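Local structure of prolyl oligopeptidase (Novosphingobium capsulatum, 1YR2) at residues A[420-425]-A[445-450]; A[60-65]-A[604-609]. The protein probably hydrolyses oligopeptides on the carboxyl side of proline, and more slowly of alanine, as a serine peptidase of the S9A prolyl oligopeptidase family. One frame throughout, in Å; residues are numbered along the deposited sequence.

Contact 1: residues A[420-425]-A[445-450]; sequences HAYLSF and TPWEPV
Y422 turns the edge of its phenol ring onto one face of the indole of W447. Its CE1 lies 3.6 Å from NE1 of W447 and 3.7 Å from CD1 of W447, so the touch falls on the pyrrole part of the indole, offset toward its rim. The centroids of the tyrosine ring and the five-membered ring are 4.9 Å apart and the planes meet at 67°, an edge-to-face pair somewhat short of a perfect T. The first torsions bring the rings together: CG of Y422 is anti to its carbonyl carbon (chi1 -56°), whereas CG of W447 is anti to its backbone N (chi1 -172°). The other face of the indole is taken by CG of E448, the next residue, so the tryptophan is sandwiched between an aromatic edge and an aliphatic methylene. Y422 sits on strand 421-427, and W447 just beyond strand 443-446, one of the two edge strands of this four-stranded antiparallel blade. Both side chains also rest on P114 of strand 110-117, in another four-stranded sheet, so the pair fills a seam between two blades. A tyrosine suits this place because its ring can pack while its hydroxyl reaches a polar partner; a tryptophan offers a broad face to receive the edge. Across the two segments the attraction is therefore dispersion with the weak electrostatics of ring C-H against a pi face, while the tyrosine hydroxyl spends its hydrogen bond on R116 of strand 110-117.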
loop_
_atom_site.group_PDB
_atom_site.type_symbol
_atom_site.label_atom_id
_atom_site.label_comp_id
_atom_site.label_asym_id
_atom_site.label_seq_id
_atom_site.Cartn_x
_atom_site.Cartn_y
_atom_site.Cartn_z
ATOM N N HIS A 420 -18.751 -15.090 -14.542
ATOM C CA HIS A 420 -18.594 -14.560 -13.186
ATOM C C HIS A 420 -17.139 -14.151 -13.050
ATOM O O HIS A 420 -16.217 -14.972 -13.235
ATOM C CB HIS A 420 -18.945 -15.611 -12.129
ATOM C CG HIS A 420 -20.380 -16.010 -12.152
ATOM N ND1 HIS A 420 -21.403 -15.085 -12.074
ATOM C CD2 HIS A 420 -20.968 -17.214 -12.339
ATOM C CE1 HIS A 420 -22.565 -15.712 -12.188
ATOM N NE2 HIS A 420 -22.324 -17.006 -12.332
ATOM N N ALA A 421 -16.928 -12.867 -12.836
ATOM C CA ALA A 421 -15.608 -12.356 -12.481
ATOM C C ALA A 421 -15.680 -11.527 -11.196
ATOM O O ALA A 421 -16.760 -11.245 -10.692
ATOM C CB ALA A 421 -15.043 -11.537 -13.630
ATOM N N TYR A 422 -14.529 -11.168 -10.656
ATOM C CA TYR A 422 -14.419 -10.505 -9.342
ATOM C C TYR A 422 -13.259 -9.523 -9.403
ATOM O O TYR A 422 -12.266 -9.781 -10.083
ATOM C CB TYR A 422 -14.170 -11.533 -8.239
ATOM C CG TYR A 422 -15.255 -12.575 -8.247
ATOM C CD1 TYR A 422 -16.449 -12.363 -7.568
ATOM C CD2 TYR A 422 -15.156 -13.695 -9.080
ATOM C CE1 TYR A 422 -17.514 -13.299 -7.638
ATOM C CE2 TYR A 422 -16.186 -14.615 -9.183
ATOM C CZ TYR A 422 -17.368 -14.405 -8.473
ATOM O OH TYR A 422 -18.378 -15.317 -8.594
ATOM N N LEU A 423 -13.392 -8.415 -8.687
ATOM C CA LEU A 423 -12.398 -7.342 -8.644
ATOM C C LEU A 423 -12.253 -6.903 -7.192
ATOM O O LEU A 423 -13.258 -6.686 -6.510
ATOM C CB LEU A 423 -12.906 -6.174 -9.521
ATOM C CG LEU A 423 -12.115 -4.908 -9.733
ATOM C CD1 LEU A 423 -10.788 -5.264 -10.339
ATOM C CD2 LEU A 423 -12.806 -4.054 -10.780
ATOM N N SER A 424 -11.024 -6.744 -6.717
ATOM C CA SER A 424 -10.761 -6.259 -5.379
ATOM C C SER A 424 -10.655 -4.716 -5.393
ATOM O O SER A 424 -9.932 -4.152 -6.203
ATOM C CB SER A 424 -9.490 -6.919 -4.835
ATOM O OG SER A 424 -9.241 -6.427 -3.530
ATOM N N PHE A 425 -11.380 -4.053 -4.503
ATOM C CA PHE A 425 -11.492 -2.582 -4.498
ATOM C C PHE A 425 -11.301 -2.075 -3.071
ATOM O O PHE A 425 -11.886 -2.623 -2.087
ATOM C CB PHE A 425 -12.840 -2.172 -5.029
ATOM C CG PHE A 425 -13.092 -0.705 -4.991
ATOM C CD1 PHE A 425 -12.576 0.108 -5.958
ATOM C CD2 PHE A 425 -13.834 -0.145 -3.976
ATOM C CE1 PHE A 425 -12.835 1.469 -5.946
ATOM C CE2 PHE A 425 -14.066 1.244 -3.926
ATOM C CZ PHE A 425 -13.585 2.040 -4.912
ATOM N N THR A 445 -20.846 -4.986 -8.973
ATOM C CA THR A 445 -21.929 -5.033 -8.018
ATOM C C THR A 445 -21.369 -5.676 -6.770
ATOM O O THR A 445 -20.308 -6.315 -6.794
ATOM C CB THR A 445 -23.118 -5.919 -8.512
ATOM O OG1 THR A 445 -22.625 -7.168 -8.990
ATOM C CG2 THR A 445 -23.795 -5.366 -9.676
ATOM N N PRO A 446 -22.067 -5.545 -5.667
ATOM C CA PRO A 446 -21.627 -6.235 -4.436
ATOM C C PRO A 446 -21.600 -7.747 -4.532
ATOM O O PRO A 446 -22.441 -8.350 -5.176
ATOM C CB PRO A 446 -22.653 -5.752 -3.386
ATOM C CG PRO A 446 -23.173 -4.485 -3.967
ATOM C CD PRO A 446 -23.242 -4.684 -5.458
ATOM N N TRP A 447 -20.622 -8.372 -3.875
ATOM C CA TRP A 447 -20.573 -9.810 -3.742
ATOM C C TRP A 447 -20.951 -10.151 -2.293
ATOM O O TRP A 447 -22.025 -9.776 -1.829
ATOM C CB TRP A 447 -19.185 -10.321 -4.179
ATOM C CG TRP A 447 -19.104 -11.808 -4.263
ATOM C CD1 TRP A 447 -19.943 -12.636 -4.987
ATOM C CD2 TRP A 447 -18.182 -12.684 -3.576
ATOM N NE1 TRP A 447 -19.598 -13.946 -4.778
ATOM C CE2 TRP A 447 -18.537 -14.011 -3.914
ATOM C CE3 TRP A 447 -17.090 -12.482 -2.724
ATOM C CZ2 TRP A 447 -17.831 -15.125 -3.434
ATOM C CZ3 TRP A 447 -16.387 -13.574 -2.225
ATOM C CH2 TRP A 447 -16.778 -14.896 -2.583
ATOM N N GLU A 448 -20.120 -10.858 -1.560
ATOM C CA GLU A 448 -20.434 -11.177 -0.190
ATOM C C GLU A 448 -20.605 -9.946 0.648
ATOM O O GLU A 448 -19.729 -9.061 0.661
ATOM C CB GLU A 448 -19.364 -12.045 0.451
ATOM C CG GLU A 448 -19.370 -13.466 -0.099
ATOM C CD GLU A 448 -20.490 -14.296 0.437
ATOM O OE1 GLU A 448 -20.886 -14.111 1.607
ATOM O OE2 GLU A 448 -20.948 -15.152 -0.330
ATOM N N PRO A 449 -21.690 -9.870 1.394
ATOM C CA PRO A 449 -21.780 -8.801 2.409
ATOM C C PRO A 449 -20.656 -8.880 3.446
ATOM O O PRO A 449 -20.231 -9.970 3.817
ATOM C CB PRO A 449 -23.106 -9.075 3.073
ATOM C CG PRO A 449 -23.890 -9.837 2.092
ATOM C CD PRO A 449 -22.914 -10.691 1.339
ATOM N N VAL A 450 -20.184 -7.721 3.898
ATOM C CA VAL A 450 -19.141 -7.607 4.915
ATOM C C VAL A 450 -19.694 -6.761 6.051
ATOM O O VAL A 450 -20.187 -5.654 5.812
ATOM C CB VAL A 450 -17.872 -6.929 4.318
ATOM C CG1 VAL A 450 -16.877 -6.557 5.365
ATOM C CG2 VAL A 450 -17.180 -7.871 3.347
#

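Contact 2: residues A[60-65]-A[604-609]; sequences PWRWLE and MLRFDQ
E65 and R606 form a two-pronged salt bridge, the arginine gripping side-on through NE and NH2. R606 NH2 donates to E65 OE1 at 2.9 Å with an angle of 165°, and R606 NE to E65 OE2, also at 2.9 Å, rather more bent at 153°. Both oxygens use their syn lone pairs, and the carboxylate is nearly coplanar with the guanidinium, a match of shape and charge that suits glutamate to arginine. The second interaction is stacking: the guanidinium of R62 lies flat over that of R606, planes 8° apart, with R606 NH1 3.4 Å from R62 CZ. A bend at chi3 in R62 helps lay its flat group there. Q609 CG lies over the opposite face of R606. Two cations can stack so closely probably because nearby carboxylates offset their charge: E65 for R606, D59 and E50 for R62. The R62 and E65 side chains leave a short 3-10 turn between strand 55-58 and helix 72-89; R606 comes from the loop joining strand 594-598 to helix 617-620, and K668 of helix 664-675 gives E65 OE2 a second anchor in the same alpha/beta-hydrolase domain as R606, at the protein surface.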
loop_
_atom_site.group_PDB
_atom_site.type_symbol
_atom_site.label_atom_id
_atom_site.label_comp_id
_atom_site.label_asym_id
_atom_site.label_seq_id
_atom_site.Cartn_x
_atom_site.Cartn_y
_atom_site.Cartn_z
ATOM N N PRO A 60 22.805 23.731 19.485
ATOM C CA PRO A 60 22.943 23.626 20.941
ATOM C C PRO A 60 22.437 22.344 21.580
ATOM O O PRO A 60 22.693 22.143 22.784
ATOM C CB PRO A 60 22.143 24.810 21.474
ATOM C CG PRO A 60 21.395 25.371 20.327
ATOM C CD PRO A 60 21.802 24.728 19.075
ATOM N N TRP A 61 21.725 21.531 20.818
ATOM C CA TRP A 61 21.113 20.301 21.342
ATOM C C TRP A 61 21.695 19.053 20.683
ATOM O O TRP A 61 21.091 17.981 20.685
ATOM C CB TRP A 61 19.593 20.366 21.234
ATOM C CG TRP A 61 19.007 21.467 22.105
ATOM C CD1 TRP A 61 18.902 21.464 23.453
ATOM C CD2 TRP A 61 18.501 22.732 21.662
ATOM N NE1 TRP A 61 18.324 22.638 23.888
ATOM C CE2 TRP A 61 18.081 23.439 22.801
ATOM C CE3 TRP A 61 18.393 23.344 20.421
ATOM C CZ2 TRP A 61 17.538 24.728 22.733
ATOM C CZ3 TRP A 61 17.833 24.580 20.341
ATOM C CH2 TRP A 61 17.416 25.282 21.512
ATOM N N ARG A 62 22.918 19.163 20.179
ATOM C CA ARG A 62 23.552 18.004 19.587
ATOM C C ARG A 62 23.635 16.830 20.571
ATOM O O ARG A 62 23.615 15.678 20.160
ATOM C CB ARG A 62 24.943 18.315 19.073
ATOM C CG ARG A 62 25.418 17.225 18.123
ATOM C CD ARG A 62 26.588 17.593 17.257
ATOM N NE ARG A 62 26.216 18.553 16.239
ATOM C CZ ARG A 62 27.103 19.117 15.468
ATOM N NH1 ARG A 62 28.404 18.795 15.576
ATOM N NH2 ARG A 62 26.726 20.022 14.575
ATOM N N TRP A 63 23.726 17.132 21.860
ATOM C CA TRP A 63 23.762 16.077 22.894
ATOM C C TRP A 63 22.518 15.170 22.887
ATOM O O TRP A 63 22.592 14.017 23.324
ATOM C CB TRP A 63 24.017 16.668 24.277
ATOM C CG TRP A 63 22.913 17.576 24.788
ATOM C CD1 TRP A 63 22.810 18.911 24.612
ATOM C CD2 TRP A 63 21.764 17.181 25.549
ATOM N NE1 TRP A 63 21.665 19.386 25.204
ATOM C CE2 TRP A 63 21.000 18.334 25.787
ATOM C CE3 TRP A 63 21.311 15.969 26.066
ATOM C CZ2 TRP A 63 19.806 18.306 26.519
ATOM C CZ3 TRP A 63 20.124 15.944 26.800
ATOM C CH2 TRP A 63 19.387 17.098 27.008
ATOM N N LEU A 64 21.392 15.688 22.397
ATOM C CA LEU A 64 20.152 14.913 22.289
ATOM C C LEU A 64 20.193 13.870 21.153
ATOM O O LEU A 64 19.270 13.052 21.005
ATOM C CB LEU A 64 18.944 15.832 22.153
ATOM C CG LEU A 64 18.401 16.388 23.461
ATOM C CD1 LEU A 64 17.431 17.486 23.132
ATOM C CD2 LEU A 64 17.737 15.348 24.283
ATOM N N GLU A 65 21.291 13.842 20.403
ATOM C CA GLU A 65 21.507 12.804 19.415
ATOM C C GLU A 65 22.006 11.478 20.040
ATOM O O GLU A 65 21.993 10.453 19.376
ATOM C CB GLU A 65 22.502 13.255 18.337
ATOM C CG GLU A 65 22.016 14.421 17.446
ATOM C CD GLU A 65 23.071 14.906 16.446
ATOM O OE1 GLU A 65 24.150 14.275 16.318
ATOM O OE2 GLU A 65 22.822 15.929 15.786
ATOM N N MET A 604 18.230 18.429 8.636
ATOM C CA MET A 604 18.547 18.116 7.246
ATOM C C MET A 604 19.988 18.424 6.907
ATOM O O MET A 604 20.425 18.174 5.779
ATOM C CB MET A 604 17.619 18.927 6.343
ATOM C CG MET A 604 16.170 18.493 6.411
ATOM S SD MET A 604 15.901 16.766 5.949
ATOM C CE MET A 604 16.521 16.709 4.301
ATOM N N LEU A 605 20.735 18.968 7.862
ATOM C CA LEU A 605 22.159 19.167 7.684
ATOM C C LEU A 605 22.963 17.964 8.157
ATOM O O LEU A 605 24.116 17.821 7.746
ATOM C CB LEU A 605 22.647 20.438 8.401
ATOM C CG LEU A 605 21.929 21.723 8.035
ATOM C CD1 LEU A 605 22.644 22.909 8.757
ATOM C CD2 LEU A 605 21.906 21.897 6.567
ATOM N N ARG A 606 22.353 17.134 9.022
ATOM C CA ARG A 606 23.042 16.010 9.635
ATOM C C ARG A 606 22.363 14.646 9.399
ATOM O O ARG A 606 22.739 13.650 10.023
ATOM C CB ARG A 606 23.188 16.277 11.141
ATOM C CG ARG A 606 24.169 17.380 11.466
ATOM C CD ARG A 606 24.248 17.704 12.941
ATOM N NE ARG A 606 24.715 16.564 13.740
ATOM C CZ ARG A 606 25.961 16.130 13.773
ATOM N NH1 ARG A 606 26.915 16.692 13.056
ATOM N NH2 ARG A 606 26.271 15.112 14.537
ATOM N N PHE A 607 21.392 14.576 8.507
ATOM C CA PHE A 607 20.585 13.345 8.330
ATOM C C PHE A 607 21.435 12.155 7.880
ATOM O O PHE A 607 21.196 11.009 8.285
ATOM C CB PHE A 607 19.448 13.563 7.330
ATOM C CG PHE A 607 19.912 13.695 5.919
ATOM C CD1 PHE A 607 20.122 12.572 5.155
ATOM C CD2 PHE A 607 20.129 14.931 5.342
ATOM C CE1 PHE A 607 20.560 12.666 3.868
ATOM C CE2 PHE A 607 20.571 15.021 4.065
ATOM C CZ PHE A 607 20.820 13.870 3.333
ATOM N N ASP A 608 22.474 12.447 7.128
ATOM C CA ASP A 608 23.363 11.408 6.630
ATOM C C ASP A 608 24.444 10.926 7.612
ATOM O O ASP A 608 25.253 10.073 7.253
ATOM C CB ASP A 608 23.973 11.834 5.314
ATOM C CG ASP A 608 25.014 12.923 5.466
ATOM O OD1 ASP A 608 24.944 13.763 6.411
ATOM O OD2 ASP A 608 25.909 13.035 4.618
ATOM N N GLN A 609 24.442 11.453 8.836
ATOM C CA GLN A 609 25.374 11.042 9.881
ATOM C C GLN A 609 24.848 9.862 10.663
ATOM O O GLN A 609 25.528 9.373 11.546
ATOM C CB GLN A 609 25.605 12.165 10.904
ATOM C CG GLN A 609 25.901 13.547 10.305
ATOM C CD GLN A 609 27.364 13.838 10.117
ATOM O OE1 GLN A 609 28.206 12.998 10.381
ATOM N NE2 GLN A 609 27.672 15.049 9.670
#

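How the contacts relate
Contacts 1 and 2 lie on opposite sides of the chain's centre, their own centres 51 Å apart and their nearest atoms about 34 Å apart. Along the sequence contact 1 falls within the stretch of chain between the two segments of contact 2. The two belong to different architecture: contact 1 is buried between blades of the beta-propeller, whereas contact 2 is a charged surface link that fastens a segment near the N-terminus to the alpha/beta-hydrolase domain. Together they mark the two-domain plan of the family. As in other members, the active site probably lies between the two domains, with S575 in a probable nucleophile elbow; neither contact includes it.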